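Local structure of hyperosmolarity resistance protein Emb (Staphylococcus epidermidis, 6GV5) at residues Ser68-Arg71 and Gln72-Tyr76; Thr114-Glu117 and Ile118-Glu122. The protein is part of a giant extracellular matrix binding protein that mediates Staphylococcus epidermidis adherence to surface-immobilized fibronectin, to which this helical region probably contributes. All blocks are in the same frame, centred on the assembly; numbering follows the deposited sequence.

Following the chain from its N terminus, contact 1 comes first, at the C-terminal end of the short helix 67-73, where residues 68-73 form the last turns and Ser74-Tyr76 lead the chain away. Helix 81-99 follows, and contact 2 then lies wholly inside helix 108-123, near the end of the chain. Each contact is one continuous stretch, so each closes only a helical turn or the turn that ends a helix; the two run in series and neither nest nor cross. Their centres are about 15 Å apart, and they touch where Val70 CG2 packs 3.8 Å from Glu122 CD. Both border helix 81-99; contact 1 also meets the C-terminal Leu125, and contact 2 helix 40-65.

Contact 1. Residues Ser68-Arg71 and Gln72-Tyr76; sequences SLVR and QNSNY
Ser68 and Leu69 open the last turn of helix 67-73 by offering their carbonyls to Gln72 N and Asn73 N; the bond from Asn73 N to Leu69 O measures 2.9 Å. Val70 O is gripped by two bonds. It accepts from Ser74 N at 3.0 Å and from Ser74 OG at 2.7 Å, and the two donors arrive from opposite faces of the carbonyl plane. A chi1 of 72° places Ser74 OG between the backbone N and carbonyl carbon of Ser74, where it reaches back to Val70 and also accepts from Tyr76 N at 3.0 Å. Serine suits this place because its short hydroxyl can donate and accept at once. The beta-branched Val70 is buried and lies against Tyr87 and Leu125. Arg71 runs its extended chain alongside Tyr76, and Arg71 CG sits over one face of the Tyr76 ring, 3.8 Å from the centroid, a CH-pi contact. The guanidinium stands 80° to the ring, with Tyr76 OH near its edge; its NE makes a salt bridge to Glu88, which also takes a weak hydrogen bond from that hydroxyl. A water donates to both Arg71 O and Ser74 O, bridging the helix end to the departing chain. Ser74 is the first residue to leave helical angles, and its side chain makes an ST turn at this helix C terminus.

Contact 2. Residues Thr114-Glu117 and Ile118-Glu122; sequences TIQE and INDAE
A chi1 of -165° sets CG of Gln116 opposite its backbone N, and a bend at chi2 (62°) folds the amide along the helix toward Asp120, whose CG lies beside its own backbone N, leaning the carboxylate back to meet it. Gln116 NE2 then donates to Asp120 OD1 at 2.9 Å. The acceptor lies close to the amide plane, but the donor comes from above the carboxylate plane, with the two flat groups turned 40° from each other. Glutamine suits the spot because its flexible chain spans one turn and ends in N-H groups. Beneath this bridge the main chain is regular: Asp120 N reaches Gln116 O at 2.8 Å, and Ile118 N reaches Thr114 O at 3.0 Å. Ile115 and Asn119 lie side by side, with Ile115 CG2 in van der Waals contact 3.4 Å from Asn119 ND2; Ile115 also lies on Glu59 and Leu60. On the buried side, Ile118 CG1 lies 3.4 Å from Thr114 O, and Ile118 packs against Ala63, Ala90 and Ile91, between helices 40-65 and 81-99. Thr114 turns its hydroxyl back to Asp110 O, which leaves Thr114 CG2 4.3 Å from Ile118 CD1. Thr114, Ile115 and Ile118 are thus buried, while the neutral amide and the probably charged carboxylate pair on the exposed side; the chemistry implies an amphipathic helix whose Gln116-Asp120 bond adds a side-chain link to the backbone bonding of a single turn.

Contact 1. Residues Ser68-Arg71 and Gln72-Tyr76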
loop_
_atom_site.group_PDB
_atom_site.type_symbol
_atom_site.label_atom_id
_atom_site.label_comp_id
_atom_site.label_asym_id
_atom_site.label_seq_id
_atom_site.Cartn_x
_atom_site.Cartn_y
_atom_site.Cartn_z
ATOM N N SER A 68 -3.784 17.822 -0.952
ATOM C CA SER A 68 -4.325 19.178 -0.827
ATOM C C SER A 68 -3.439 20.059 0.047
ATOM O O SER A 68 -3.273 21.248 -0.243
ATOM C CB SER A 68 -5.749 19.123 -0.283
ATOM O OG SER A 68 -6.640 18.629 -1.264
ATOM N N LEU A 69 -2.867 19.505 1.125
ATOM C CA LEU A 69 -1.889 20.253 1.911
ATOM C C LEU A 69 -0.689 20.664 1.063
ATOM O O LEU A 69 -0.194 21.787 1.177
ATOM C CB LEU A 69 -1.413 19.421 3.100
ATOM C CG LEU A 69 -2.092 19.624 4.446
ATOM C CD1 LEU A 69 -1.523 18.635 5.455
ATOM C CD2 LEU A 69 -1.918 21.043 4.916
ATOM N N VAL A 70 -0.205 19.754 0.211
ATOM C CA VAL A 70 0.933 20.042 -0.648
ATOM C C VAL A 70 0.574 21.147 -1.635
ATOM O O VAL A 70 1.344 22.090 -1.840
ATOM C CB VAL A 70 1.385 18.761 -1.376
ATOM C CG1 VAL A 70 2.370 19.092 -2.499
ATOM C CG2 VAL A 70 2.006 17.758 -0.392
ATOM N N ARG A 71 -0.604 21.043 -2.257
ATOM C CA ARG A 71 -1.001 22.067 -3.219
ATOM C C ARG A 71 -1.065 23.440 -2.581
ATOM O O ARG A 71 -0.746 24.443 -3.226
ATOM C CB ARG A 71 -2.349 21.736 -3.857
ATOM C CG ARG A 71 -2.341 20.514 -4.758
ATOM C CD ARG A 71 -3.675 20.306 -5.486
ATOM N NE ARG A 71 -3.715 18.966 -6.056
ATOM C CZ ARG A 71 -4.276 17.913 -5.485
ATOM N NH1 ARG A 71 -4.918 18.032 -4.328
ATOM N NH2 ARG A 71 -4.186 16.728 -6.075
ATOM N N GLN A 72 -1.468 23.507 -1.304
ATOM C CA GLN A 72 -1.657 24.792 -0.643
ATOM C C GLN A 72 -0.346 25.356 -0.117
ATOM O O GLN A 72 -0.134 26.578 -0.169
ATOM C CB GLN A 72 -2.661 24.636 0.504
ATOM C CG GLN A 72 -3.221 25.957 1.005
ATOM C CD GLN A 72 -4.070 26.646 -0.040
ATOM O OE1 GLN A 72 -4.831 26.003 -0.780
ATOM N NE2 GLN A 72 -3.939 27.958 -0.120
ATOM N N ASN A 73 0.540 24.502 0.386
ATOM C CA ASN A 73 1.679 24.973 1.166
ATOM C C ASN A 73 3.014 24.905 0.452
ATOM O O ASN A 73 3.981 25.511 0.934
ATOM C CB ASN A 73 1.775 24.185 2.478
ATOM C CG ASN A 73 0.529 24.312 3.317
ATOM O OD1 ASN A 73 -0.076 23.317 3.713
ATOM N ND2 ASN A 73 0.124 25.546 3.581
ATOM N N SER A 74 3.111 24.187 -0.661
ATOM C CA SER A 74 4.331 24.174 -1.445
ATOM C C SER A 74 4.319 25.342 -2.432
ATOM O O SER A 74 3.516 26.276 -2.326
ATOM C CB SER A 74 4.471 22.840 -2.171
ATOM O OG SER A 74 3.520 22.757 -3.225
ATOM N N ASN A 75 5.209 25.293 -3.422
ATOM C CA ASN A 75 5.199 26.251 -4.521
ATOM C C ASN A 75 4.284 25.834 -5.667
ATOM O O ASN A 75 4.332 26.440 -6.738
ATOM C CB ASN A 75 6.612 26.447 -5.058
ATOM C CG ASN A 75 7.263 27.677 -4.516
ATOM O OD1 ASN A 75 7.585 28.599 -5.264
ATOM N ND2 ASN A 75 7.445 27.720 -3.199
ATOM N N TYR A 76 3.452 24.822 -5.449
ATOM C CA TYR A 76 2.583 24.278 -6.487
ATOM C C TYR A 76 1.835 25.356 -7.257
ATOM O O TYR A 76 1.763 25.316 -8.491
ATOM C CB TYR A 76 1.597 23.306 -5.827
ATOM C CG TYR A 76 0.550 22.718 -6.733
ATOM C CD1 TYR A 76 -0.690 23.310 -6.887
ATOM C CD2 TYR A 76 0.792 21.535 -7.399
ATOM C CE1 TYR A 76 -1.649 22.759 -7.715
ATOM C CE2 TYR A 76 -0.159 20.959 -8.220
ATOM C CZ TYR A 76 -1.380 21.566 -8.372
ATOM O OH TYR A 76 -2.340 20.993 -9.188
HETATM O O HOH W 1 1.060 26.447 -3.593
#

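Contact 2. Residues Thr114-Glu117 and Ile118-Glu122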
loop_
_atom_site.group_PDB
_atom_site.type_symbol
_atom_site.label_atom_id
_atom_site.label_comp_id
_atom_site.label_asym_id
_atom_site.label_seq_id
_atom_site.Cartn_x
_atom_site.Cartn_y
_atom_site.Cartn_z
ATOM N N THR A 114 5.182 3.567 -7.003
ATOM C CA THR A 114 4.193 4.640 -7.010
ATOM C C THR A 114 4.481 5.667 -5.922
ATOM O O THR A 114 4.367 6.878 -6.157
ATOM C CB THR A 114 2.791 4.065 -6.841
ATOM O OG1 THR A 114 2.556 3.070 -7.845
ATOM C CG2 THR A 114 1.754 5.168 -6.977
ATOM N N ILE A 115 4.838 5.208 -4.719
ATOM C CA ILE A 115 5.213 6.123 -3.648
ATOM C C ILE A 115 6.370 7.003 -4.094
ATOM O O ILE A 115 6.372 8.226 -3.882
ATOM C CB ILE A 115 5.575 5.343 -2.369
ATOM C CG1 ILE A 115 4.365 4.598 -1.801
ATOM C CG2 ILE A 115 6.140 6.293 -1.322
ATOM C CD1 ILE A 115 4.760 3.484 -0.835
ATOM N N GLN A 116 7.383 6.390 -4.720
ATOM C CA GLN A 116 8.562 7.153 -5.113
ATOM C C GLN A 116 8.222 8.176 -6.187
ATOM O O GLN A 116 8.764 9.285 -6.176
ATOM C CB GLN A 116 9.661 6.199 -5.596
ATOM C CG GLN A 116 11.029 6.859 -5.680
ATOM C CD GLN A 116 11.524 7.360 -4.329
ATOM O OE1 GLN A 116 11.775 6.570 -3.416
ATOM N NE2 GLN A 116 11.656 8.681 -4.192
ATOM N N GLU A 117 7.314 7.832 -7.113
ATOM C CA GLU A 117 6.888 8.789 -8.130
ATOM C C GLU A 117 6.193 9.989 -7.498
ATOM O O GLU A 117 6.429 11.138 -7.890
ATOM C CB GLU A 117 5.956 8.118 -9.141
ATOM C CG GLU A 117 6.650 7.106 -10.046
ATOM C CD GLU A 117 5.730 6.506 -11.094
ATOM O OE1 GLU A 117 4.612 7.032 -11.288
ATOM O OE2 GLU A 117 6.127 5.501 -11.727
ATOM N N ILE A 118 5.318 9.741 -6.520
ATOM C CA ILE A 118 4.669 10.849 -5.817
ATOM C C ILE A 118 5.702 11.686 -5.071
ATOM O O ILE A 118 5.696 12.919 -5.144
ATOM C CB ILE A 118 3.591 10.315 -4.859
ATOM C CG1 ILE A 118 2.443 9.673 -5.643
ATOM C CG2 ILE A 118 3.075 11.430 -3.959
ATOM C CD1 ILE A 118 1.499 8.845 -4.781
ATOM N N ASN A 119 6.601 11.024 -4.330
ATOM C CA ASN A 119 7.587 11.754 -3.544
ATOM C C ASN A 119 8.526 12.560 -4.428
ATOM O O ASN A 119 8.875 13.695 -4.091
ATOM C CB ASN A 119 8.376 10.782 -2.667
ATOM C CG ASN A 119 7.535 10.195 -1.548
ATOM O OD1 ASN A 119 6.464 10.707 -1.223
ATOM N ND2 ASN A 119 8.023 9.117 -0.946
ATOM N N ASP A 120 8.954 11.993 -5.563
ATOM C CA ASP A 120 9.807 12.740 -6.481
ATOM C C ASP A 120 9.084 13.976 -7.002
ATOM O O ASP A 120 9.651 15.075 -7.047
ATOM C CB ASP A 120 10.235 11.852 -7.652
ATOM C CG ASP A 120 11.265 10.803 -7.252
ATOM O OD1 ASP A 120 11.761 10.846 -6.103
ATOM O OD2 ASP A 120 11.577 9.934 -8.093
ATOM N N ALA A 121 7.825 13.811 -7.407
ATOM C CA ALA A 121 7.076 14.951 -7.918
ATOM C C ALA A 121 6.824 15.981 -6.824
ATOM O O ALA A 121 6.864 17.194 -7.078
ATOM C CB ALA A 121 5.754 14.486 -8.532
ATOM N N GLU A 122 6.532 15.529 -5.604
ATOM C CA GLU A 122 6.310 16.463 -4.512
ATOM C C GLU A 122 7.571 17.268 -4.229
ATOM O O GLU A 122 7.506 18.481 -3.990
ATOM C CB GLU A 122 5.869 15.711 -3.261
ATOM C CG GLU A 122 5.522 16.622 -2.096
ATOM C CD GLU A 122 5.278 15.857 -0.810
ATOM O OE1 GLU A 122 4.783 14.708 -0.875
ATOM O OE2 GLU A 122 5.586 16.414 0.266
#